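Local coordinates for pectinesterase (Aspergillus niger, PDB 5C1C), which catalyses the hydrolysis of galacturonosyl methyl esters in pectin, releasing methanol, and is thought to take part in the maceration and soft-rotting of plant tissue, at residues A[55-60]-A[99-104]; A[128-133]-A[147-152]. The protein carries 1 engineered substitution. All coordinates share one frame; numbering follows the deposited sequence.

Contact 1: A[55-60]-A[99-104]. Engineered in segment 55-60: Asp56 (natural residue Asn).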
ATOM      1  N   GLY A  55       2.071   1.668 -21.710  1.00 21.59           N
ATOM      2  CA  GLY A  55       2.173   3.100 -21.476  1.00 21.66           C
ATOM      3  C   GLY A  55       1.903   3.456 -20.027  1.00 21.20           C
ATOM      4  O   GLY A  55       1.791   2.572 -19.179  1.00 20.90           O
ATOM      5  N   ASP A  56       1.791   4.754 -19.761  1.00 21.40           N
ATOM      6  CA  ASP A  56       1.459   5.260 -18.427  1.00 21.43           C
ATOM      7  C   ASP A  56      -0.049   5.287 -18.242  1.00 20.16           C
ATOM      8  O   ASP A  56      -0.754   6.047 -18.908  1.00 19.42           O
ATOM      9  CB  ASP A  56       2.034   6.659 -18.220  1.00 22.97           C
ATOM     10  CG  ASP A  56       3.550   6.653 -17.994  1.00 24.62           C
ATOM     11  OD1 ASP A  56       4.152   5.587 -17.724  1.00 24.68           O
ATOM     12  OD2 ASP A  56       4.138   7.741 -18.074  1.00 26.99           O
ATOM     13  N   LEU A  57      -0.547   4.432 -17.353  1.00 19.37           N
ATOM     14  CA  LEU A  57      -1.983   4.309 -17.124  1.00 18.60           C
ATOM     15  C   LEU A  57      -2.337   4.985 -15.820  1.00 18.18           C
ATOM     16  O   LEU A  57      -1.630   4.830 -14.819  1.00 17.96           O
ATOM     17  CB  LEU A  57      -2.396   2.839 -17.073  1.00 19.24           C
ATOM     18  CG  LEU A  57      -3.831   2.496 -16.681  1.00 19.45           C
ATOM     19  CD1 LEU A  57      -4.797   3.090 -17.697  1.00 20.55           C
ATOM     20  CD2 LEU A  57      -3.982   0.990 -16.634  1.00 19.96           C
ATOM     21  N   THR A  58      -3.429   5.735 -15.843  1.00 17.56           N
ATOM     22  CA  THR A  58      -4.065   6.241 -14.620  1.00 17.22           C
ATOM     23  C   THR A  58      -5.481   5.690 -14.484  1.00 17.27           C
ATOM     24  O   THR A  58      -6.274   5.761 -15.425  1.00 17.40           O
ATOM     25  CB  THR A  58      -4.105   7.764 -14.631  1.00 17.39           C
ATOM     26  OG1 THR A  58      -2.766   8.247 -14.764  1.00 17.46           O
ATOM     27  CG2 THR A  58      -4.736   8.297 -13.349  1.00 17.25           C
ATOM     28  N   LEU A  59      -5.794   5.156 -13.301  1.00 16.49           N
ATOM     29  CA  LEU A  59      -7.103   4.610 -13.021  1.00 16.53           C
ATOM     30  C   LEU A  59      -7.769   5.473 -11.961  1.00 16.25           C
ATOM     31  O   LEU A  59      -7.253   5.587 -10.844  1.00 16.20           O
ATOM     32  CB  LEU A  59      -6.956   3.178 -12.533  1.00 17.22           C
ATOM     33  CG  LEU A  59      -8.193   2.316 -12.349  1.00 17.95           C
ATOM     34  CD1 LEU A  59      -8.995   2.156 -13.635  1.00 18.27           C
ATOM     35  CD2 LEU A  59      -7.765   0.948 -11.837  1.00 18.24           C
ATOM     36  N   TYR A  60      -8.888   6.102 -12.330  1.00 15.30           N
ATOM     37  CA  TYR A  60      -9.621   6.996 -11.449  1.00 15.32           C
ATOM     38  C   TYR A  60     -10.919   6.374 -10.982  1.00 15.11           C
ATOM     39  O   TYR A  60     -11.671   5.835 -11.782  1.00 15.83           O
ATOM     40  CB  TYR A  60     -10.022   8.268 -12.195  1.00 16.07           C
ATOM     41  CG  TYR A  60      -8.914   9.156 -12.708  1.00 16.63           C
ATOM     42  CD1 TYR A  60      -8.194   9.976 -11.848  1.00 16.80           C
ATOM     43  CD2 TYR A  60      -8.628   9.221 -14.071  1.00 17.14           C
ATOM     44  CE1 TYR A  60      -7.196  10.817 -12.324  1.00 17.26           C
ATOM     45  CE2 TYR A  60      -7.630  10.051 -14.552  1.00 17.27           C
ATOM     46  CZ  TYR A  60      -6.918  10.848 -13.675  1.00 17.32           C
ATOM     47  OH  TYR A  60      -5.940  11.680 -14.163  1.00 17.64           O
ATOM     48  N   ASP A  99       5.045   0.105 -15.079  1.00 18.74           N
ATOM     49  CA  ASP A  99       5.705   1.314 -14.587  1.00 19.13           C
ATOM     50  C   ASP A  99       4.822   2.549 -14.765  1.00 18.74           C
ATOM     51  O   ASP A  99       4.090   2.673 -15.751  1.00 18.88           O
ATOM     52  CB  ASP A  99       7.033   1.575 -15.315  1.00 19.78           C
ATOM     53  CG  ASP A  99       8.096   0.544 -15.003  1.00 20.06           C
ATOM     54  OD1 ASP A  99       8.026  -0.134 -13.963  1.00 19.81           O
ATOM     55  OD2 ASP A  99       9.016   0.414 -15.826  1.00 21.16           O
ATOM     56  N   GLY A 100       4.912   3.468 -13.814  1.00 18.50           N
ATOM     57  CA  GLY A 100       4.230   4.761 -13.925  1.00 18.54           C
ATOM     58  C   GLY A 100       2.725   4.709 -13.713  1.00 17.97           C
ATOM     59  O   GLY A 100       2.032   5.702 -13.948  1.00 18.15           O
ATOM     60  N   PHE A 101       2.204   3.563 -13.265  1.00 17.05           N
ATOM     61  CA  PHE A 101       0.778   3.436 -12.967  1.00 16.50           C
ATOM     62  C   PHE A 101       0.388   4.341 -11.796  1.00 16.51           C
ATOM     63  O   PHE A 101       1.145   4.482 -10.825  1.00 16.14           O
ATOM     64  CB  PHE A 101       0.439   1.986 -12.630  1.00 16.24           C
ATOM     65  CG  PHE A 101      -1.004   1.760 -12.251  1.00 16.09           C
ATOM     66  CD1 PHE A 101      -2.008   1.830 -13.208  1.00 16.21           C
ATOM     67  CD2 PHE A 101      -1.350   1.411 -10.951  1.00 16.30           C
ATOM     68  CE1 PHE A 101      -3.329   1.588 -12.873  1.00 16.28           C
ATOM     69  CE2 PHE A 101      -2.672   1.163 -10.614  1.00 16.24           C
ATOM     70  CZ  PHE A 101      -3.662   1.252 -11.574  1.00 16.01           C
ATOM     71  N   SER A 102      -0.780   4.961 -11.907  1.00 15.93           N
ATOM     72  CA  SER A 102      -1.373   5.746 -10.821  1.00 15.98           C
ATOM     73  C   SER A 102      -2.813   5.328 -10.613  1.00 15.76           C
ATOM     74  O   SER A 102      -3.534   5.106 -11.571  1.00 15.61           O
ATOM     75  CB  SER A 102      -1.350   7.238 -11.132  1.00 16.07           C
ATOM     76  OG  SER A 102      -0.048   7.660 -11.402  1.00 17.41           O
ATOM     77  N   MET A 103      -3.236   5.249  -9.354  1.00 15.30           N
ATOM     78  CA  MET A 103      -4.617   4.931  -9.034  1.00 15.57           C
ATOM     79  C   MET A 103      -5.163   5.915  -7.998  1.00 14.57           C
ATOM     80  O   MET A 103      -4.488   6.215  -7.012  1.00 14.18           O
ATOM     81  CB  MET A 103      -4.717   3.496  -8.524  1.00 16.59           C
ATOM     82  CG  MET A 103      -6.138   2.974  -8.415  1.00 17.13           C
ATOM     83  SD  MET A 103      -6.228   1.194  -8.183  1.00 18.95           S
ATOM     84  CE  MET A 103      -5.741   0.995  -6.485  1.00 17.91           C
ATOM     85  N   TYR A 104      -6.371   6.410  -8.245  1.00 13.89           N
ATOM     86  CA  TYR A 104      -7.012   7.414  -7.407  1.00 14.33           C
ATOM     87  C   TYR A 104      -8.364   6.918  -6.925  1.00 14.21           C
ATOM     88  O   TYR A 104      -9.230   6.588  -7.735  1.00 13.79           O
ATOM     89  CB  TYR A 104      -7.248   8.718  -8.186  1.00 14.83           C
ATOM     90  CG  TYR A 104      -6.007   9.493  -8.568  1.00 15.73           C
ATOM     91  CD1 TYR A 104      -5.251   9.126  -9.666  1.00 16.10           C
ATOM     92  CD2 TYR A 104      -5.591  10.609  -7.831  1.00 16.21           C
ATOM     93  CE1 TYR A 104      -4.119   9.836 -10.022  1.00 16.70           C
ATOM     94  CE2 TYR A 104      -4.456  11.326  -8.194  1.00 16.94           C
ATOM     95  CZ  TYR A 104      -3.729  10.926  -9.293  1.00 16.89           C
ATOM     96  OH  TYR A 104      -2.600  11.609  -9.680  1.00 18.47           O
TER
HETATM   97  O   HOH W   1       1.147   2.477 -15.963  1.00 15.97           O
HETATM   98  O   HOH W   2       4.245   1.361 -18.180  1.00 19.91           O
HETATM   99  O   HOH W   3      -0.007   7.469 -14.232  1.00 23.31           O
HETATM  100  O   HOH W   4      -3.801  12.493 -12.635  1.00 30.43           O

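Contact 2: A[128-133]-A[147-152]. With SO4 (sulfate ion), chain B.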
ATOM      1  N   LEU A 128       5.078   4.022  -9.066  1.00 15.72           N
ATOM      2  CA  LEU A 128       3.679   3.722  -8.774  1.00 15.30           C
ATOM      3  C   LEU A 128       3.143   4.706  -7.755  1.00 15.76           C
ATOM      4  O   LEU A 128       3.754   4.914  -6.703  1.00 14.99           O
ATOM      5  CB  LEU A 128       3.522   2.307  -8.219  1.00 14.89           C
ATOM      6  CG  LEU A 128       4.106   1.193  -9.082  1.00 14.85           C
ATOM      7  CD1 LEU A 128       3.719  -0.154  -8.501  1.00 14.53           C
ATOM      8  CD2 LEU A 128       3.645   1.335 -10.527  1.00 15.57           C
ATOM      9  N   GLY A 129       2.003   5.308  -8.075  1.00 15.42           N
ATOM     10  CA  GLY A 129       1.384   6.296  -7.200  1.00 15.15           C
ATOM     11  C   GLY A 129      -0.039   5.923  -6.868  1.00 14.92           C
ATOM     12  O   GLY A 129      -0.842   5.652  -7.764  1.00 14.91           O
ATOM     13  N   PHE A 130      -0.355   5.937  -5.577  1.00 14.68           N
ATOM     14  CA  PHE A 130      -1.674   5.602  -5.083  1.00 14.18           C
ATOM     15  C   PHE A 130      -2.182   6.727  -4.178  1.00 14.89           C
ATOM     16  O   PHE A 130      -1.501   7.137  -3.233  1.00 15.15           O
ATOM     17  CB  PHE A 130      -1.607   4.287  -4.318  1.00 13.99           C
ATOM     18  CG  PHE A 130      -1.119   3.123  -5.148  1.00 13.71           C
ATOM     19  CD1 PHE A 130      -2.017   2.353  -5.878  1.00 13.89           C
ATOM     20  CD2 PHE A 130       0.233   2.784  -5.190  1.00 14.31           C
ATOM     21  CE1 PHE A 130      -1.584   1.274  -6.634  1.00 13.69           C
ATOM     22  CE2 PHE A 130       0.674   1.693  -5.947  1.00 13.94           C
ATOM     23  CZ  PHE A 130      -0.236   0.948  -6.671  1.00 13.80           C
ATOM     24  N   TYR A 131      -3.378   7.217  -4.489  1.00 14.42           N
ATOM     25  CA  TYR A 131      -3.912   8.427  -3.895  1.00 14.41           C
ATOM     26  C   TYR A 131      -5.343   8.184  -3.461  1.00 14.16           C
ATOM     27  O   TYR A 131      -6.208   7.914  -4.283  1.00 13.93           O
ATOM     28  CB  TYR A 131      -3.898   9.567  -4.917  1.00 15.03           C
ATOM     29  CG  TYR A 131      -2.546   9.828  -5.532  1.00 15.45           C
ATOM     30  CD1 TYR A 131      -1.659  10.729  -4.962  1.00 15.64           C
ATOM     31  CD2 TYR A 131      -2.154   9.162  -6.671  1.00 15.91           C
ATOM     32  CE1 TYR A 131      -0.417  10.966  -5.525  1.00 16.25           C
ATOM     33  CE2 TYR A 131      -0.915   9.395  -7.246  1.00 16.45           C
ATOM     34  CZ  TYR A 131      -0.053  10.297  -6.670  1.00 16.70           C
ATOM     35  OH  TYR A 131       1.170  10.525  -7.257  1.00 16.73           O
ATOM     36  N   GLY A 132      -5.601   8.286  -2.164  1.00 14.40           N
ATOM     37  CA  GLY A 132      -6.953   8.111  -1.668  1.00 14.17           C
ATOM     38  C   GLY A 132      -7.546   6.736  -1.870  1.00 14.44           C
ATOM     39  O   GLY A 132      -8.764   6.597  -2.001  1.00 15.09           O
ATOM     40  N   CYS A 133      -6.701   5.710  -1.880  1.00 14.34           N
ATOM     41  CA  CYS A 133      -7.151   4.336  -2.102  1.00 14.64           C
ATOM     42  C   CYS A 133      -7.271   3.583  -0.771  1.00 14.85           C
ATOM     43  O   CYS A 133      -6.747   4.015   0.252  1.00 14.75           O
ATOM     44  CB  CYS A 133      -6.174   3.601  -3.023  1.00 14.30           C
ATOM     45  SG  CYS A 133      -6.093   4.248  -4.711  1.00 15.48           S
ATOM     46  N   GLY A 147      10.256  -1.950  -6.678  1.00 14.81           N
ATOM     47  CA  GLY A 147      10.116  -0.677  -7.357  1.00 15.12           C
ATOM     48  C   GLY A 147       9.818   0.491  -6.428  1.00 15.36           C
ATOM     49  O   GLY A 147       9.502   0.304  -5.255  1.00 16.01           O
ATOM     50  N   THR A 148       9.908   1.702  -6.967  1.00 15.31           N
ATOM     51  CA  THR A 148       9.616   2.910  -6.214  1.00 15.14           C
ATOM     52  C   THR A 148       8.105   3.155  -6.186  1.00 14.98           C
ATOM     53  O   THR A 148       7.438   3.130  -7.226  1.00 14.92           O
ATOM     54  CB  THR A 148      10.363   4.111  -6.821  1.00 15.91           C
ATOM     55  OG1 THR A 148      10.068   4.197  -8.222  1.00 15.81           O
ATOM     56  CG2 THR A 148      11.863   3.919  -6.651  1.00 16.41           C
ATOM     57  N   GLN A 149       7.557   3.365  -4.991  1.00 14.71           N
ATOM     58  CA  GLN A 149       6.122   3.503  -4.829  1.00 14.37           C
ATOM     59  C   GLN A 149       5.796   4.589  -3.823  1.00 14.85           C
ATOM     60  O   GLN A 149       6.540   4.811  -2.850  1.00 14.57           O
ATOM     61  CB  GLN A 149       5.498   2.163  -4.408  1.00 14.35           C
ATOM     62  CG  GLN A 149       5.940   0.997  -5.267  1.00 14.76           C
ATOM     63  CD  GLN A 149       5.279  -0.318  -4.901  1.00 14.63           C
ATOM     64  OE1 GLN A 149       4.223  -0.350  -4.279  1.00 14.45           O
ATOM     65  NE2 GLN A 149       5.896  -1.415  -5.315  1.00 15.33           N
ATOM     66  N   TYR A 150       4.679   5.262  -4.079  1.00 14.29           N
ATOM     67  CA  TYR A 150       4.202   6.375  -3.264  1.00 14.51           C
ATOM     68  C   TYR A 150       2.711   6.202  -2.986  1.00 14.27           C
ATOM     69  O   TYR A 150       1.920   6.034  -3.923  1.00 14.73           O
ATOM     70  CB  TYR A 150       4.452   7.679  -4.014  1.00 14.86           C
ATOM     71  CG  TYR A 150       3.945   8.934  -3.338  1.00 15.65           C
ATOM     72  CD1 TYR A 150       4.655   9.529  -2.305  1.00 15.63           C
ATOM     73  CD2 TYR A 150       2.769   9.538  -3.756  1.00 15.78           C
ATOM     74  CE1 TYR A 150       4.193  10.679  -1.697  1.00 15.96           C
ATOM     75  CE2 TYR A 150       2.308  10.690  -3.161  1.00 16.07           C
ATOM     76  CZ  TYR A 150       3.024  11.260  -2.141  1.00 16.28           C
ATOM     77  OH  TYR A 150       2.544  12.404  -1.564  1.00 16.20           O
ATOM     78  N   TYR A 151       2.357   6.215  -1.698  1.00 14.05           N
ATOM     79  CA  TYR A 151       0.984   6.083  -1.221  1.00 13.90           C
ATOM     80  C   TYR A 151       0.639   7.330  -0.416  1.00 14.19           C
ATOM     81  O   TYR A 151       1.320   7.665   0.564  1.00 14.15           O
ATOM     82  CB  TYR A 151       0.820   4.821  -0.347  1.00 13.72           C
ATOM     83  CG  TYR A 151       1.024   3.510  -1.097  1.00 13.23           C
ATOM     84  CD1 TYR A 151       2.299   3.068  -1.430  1.00 13.38           C
ATOM     85  CD2 TYR A 151      -0.059   2.728  -1.481  1.00 13.40           C
ATOM     86  CE1 TYR A 151       2.497   1.877  -2.108  1.00 13.44           C
ATOM     87  CE2 TYR A 151       0.124   1.531  -2.174  1.00 13.48           C
ATOM     88  CZ  TYR A 151       1.410   1.120  -2.497  1.00 13.52           C
ATOM     89  OH  TYR A 151       1.634  -0.055  -3.175  1.00 13.69           O
ATOM     90  N   SER A 152      -0.402   8.034  -0.841  1.00 14.11           N
ATOM     91  CA  SER A 152      -0.823   9.235  -0.138  1.00 14.54           C
ATOM     92  C   SER A 152      -2.291   9.173   0.208  1.00 14.37           C
ATOM     93  O   SER A 152      -3.116   8.922  -0.660  1.00 14.31           O
ATOM     94  CB  SER A 152      -0.587  10.491  -0.975  1.00 14.61           C
ATOM     95  OG  SER A 152      -0.868  11.645  -0.184  1.00 15.97           O
TER
HETATM   96  S   SO4 B 401       4.326  13.829   1.273  1.00 25.45           S
HETATM   97  O1  SO4 B 401       3.557  15.009   1.736  1.00 25.68           O
HETATM   98  O2  SO4 B 401       3.661  12.626   1.820  1.00 23.02           O
HETATM   99  O3  SO4 B 401       4.360  13.737  -0.205  1.00 25.68           O
HETATM  100  O4  SO4 B 401       5.704  13.922   1.777  1.00 24.37           O

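Contact 1: A[55-60]-A[99-104]
Tyr60 and Tyr104 lean the same way from two neighbouring parallel strands, their planes 29° apart but slid so far that the rings barely overlap, with centroids 5.2 Å apart. In both residues CG stands anti to the carbonyl carbon (chi1 -63° and -68°), which carries the rings side by side, Tyr60 CE1 3.7 Å from Tyr104 CD1. Thr58 wedges beside the pair: its CG2 lies over one face of the Tyr60 ring, toward the rim, and also meets the edge of Tyr104 at CE1 (3.7 Å). Tyr104 OH is hydrogen-bonded to Asp296 OD2, which ties this face to the C-terminal part of the chain.

On the opposite face of the sheet, that of Leu59 and Met103, the side chains are apolar, and Leu57 and Phe101 pack beside them. Phe101 presents its edge to Leu57, whose CG lies in the plane of the ring, while Phe101 CZ lies 3.9 Å from Leu59 CB. Leu59 in turn runs alongside Met103, with Leu59 CD2 4.0 Å from Met103 SD. Leu57 also packs on Leu26 and Leu29 of the helix at 22-29.

Between the faces, the backbone bonds Ser102 N to Leu57 O, Leu59 N to Ser102 O (2.8 Å) and Tyr104 N to Leu59 O set the parallel register. Where the strands begin, a water donates to Leu57 O and Gly100 O and accepts from Thr58 OG1 and Ser102 OG; another joins Gly55 O, Asp99 O and Leu57 N. The engineered Asp56 brings OD1 near Asp99 O and Gly100 CA. The chemistry thus differs by face, as neighbouring coils of a parallel beta-helix allow: one mixes tyrosine rings with hydroxyls and a bridging water, while Leu57, Leu59, Phe101 and Met103 make the apolar side.

Contact 2: A[128-133]-A[147-152]
Tyr150 is held by its backbone between two residues of the adjacent strand: its N donates to Leu128 O and its O accepts from Phe130 N, each pair 2.8 Å apart. Ser152 N to Phe130 O carries the parallel pattern on, while Leu128 N to Thr148 O and Gly132 N to Ser152 O (3.0 Å) extend it to either end. Among the side chains, Tyr151 OH donates to Gln149 OE1 (2.8 Å), which lies in the plane of the tyrosine ring. Tyr150 OH donates to O3 of a sulfate ion at 2.6 Å; Lys283 and Trp170 also bind this ion, which probably came from the crystallisation liquor.

The inward face is dominated by Phe130 and Tyr151. Their planes differ by only 13°, yet the rings are displaced, so that Phe130 CD2 sits over the rim of one tyrosine face, 3.3 Å from Tyr151 CE2. Leu128 CD1 rests against the Gln149 amide carbon CD. On the outward face Tyr150, with CG anti to the backbone N (chi1 177°), turns its edge to Tyr131, the two planes inclined at 55°. Tyr150 CE2 lies 3.6 Å from Tyr131 CE1.

Strands 102-104 and 168-172 flank the pair in its own sheet: Phe130 packs on Met103 of the first, and Tyr151 stacks on Phe171 of the second. Strand 142-146, of another sheet of the beta-helix, meets Tyr151 across the interior through Leu142 and Val144. Outside, Tyr131 hydrogen-bonds through OH to Asp296 N.

Overall arrangement
Contacts 1 and 2 are successive samples of one parallel sheet of the beta-helix, their centres about 10 Å apart. Strand 102-104 borders strand 128-131, so residues 99-104 and 128-133 are joined directly: Met103 N lies 2.9 Å from Gly129 O and Met103 O 2.9 Å from Tyr131 N, both probable hydrogen bonds. Outside, Tyr60, Tyr104 and Tyr131 line up, with Tyr104 CE2 3.5 Å from Tyr131 CD2 in a stack, and Tyr150 joins one step out of register. Contact 2, which is buried, lies nearer the middle of the chain (centre to centre about 7 Å, against about 15 Å for the partly buried contact 1). Both lie away from Asp161, the predicted active-site residue.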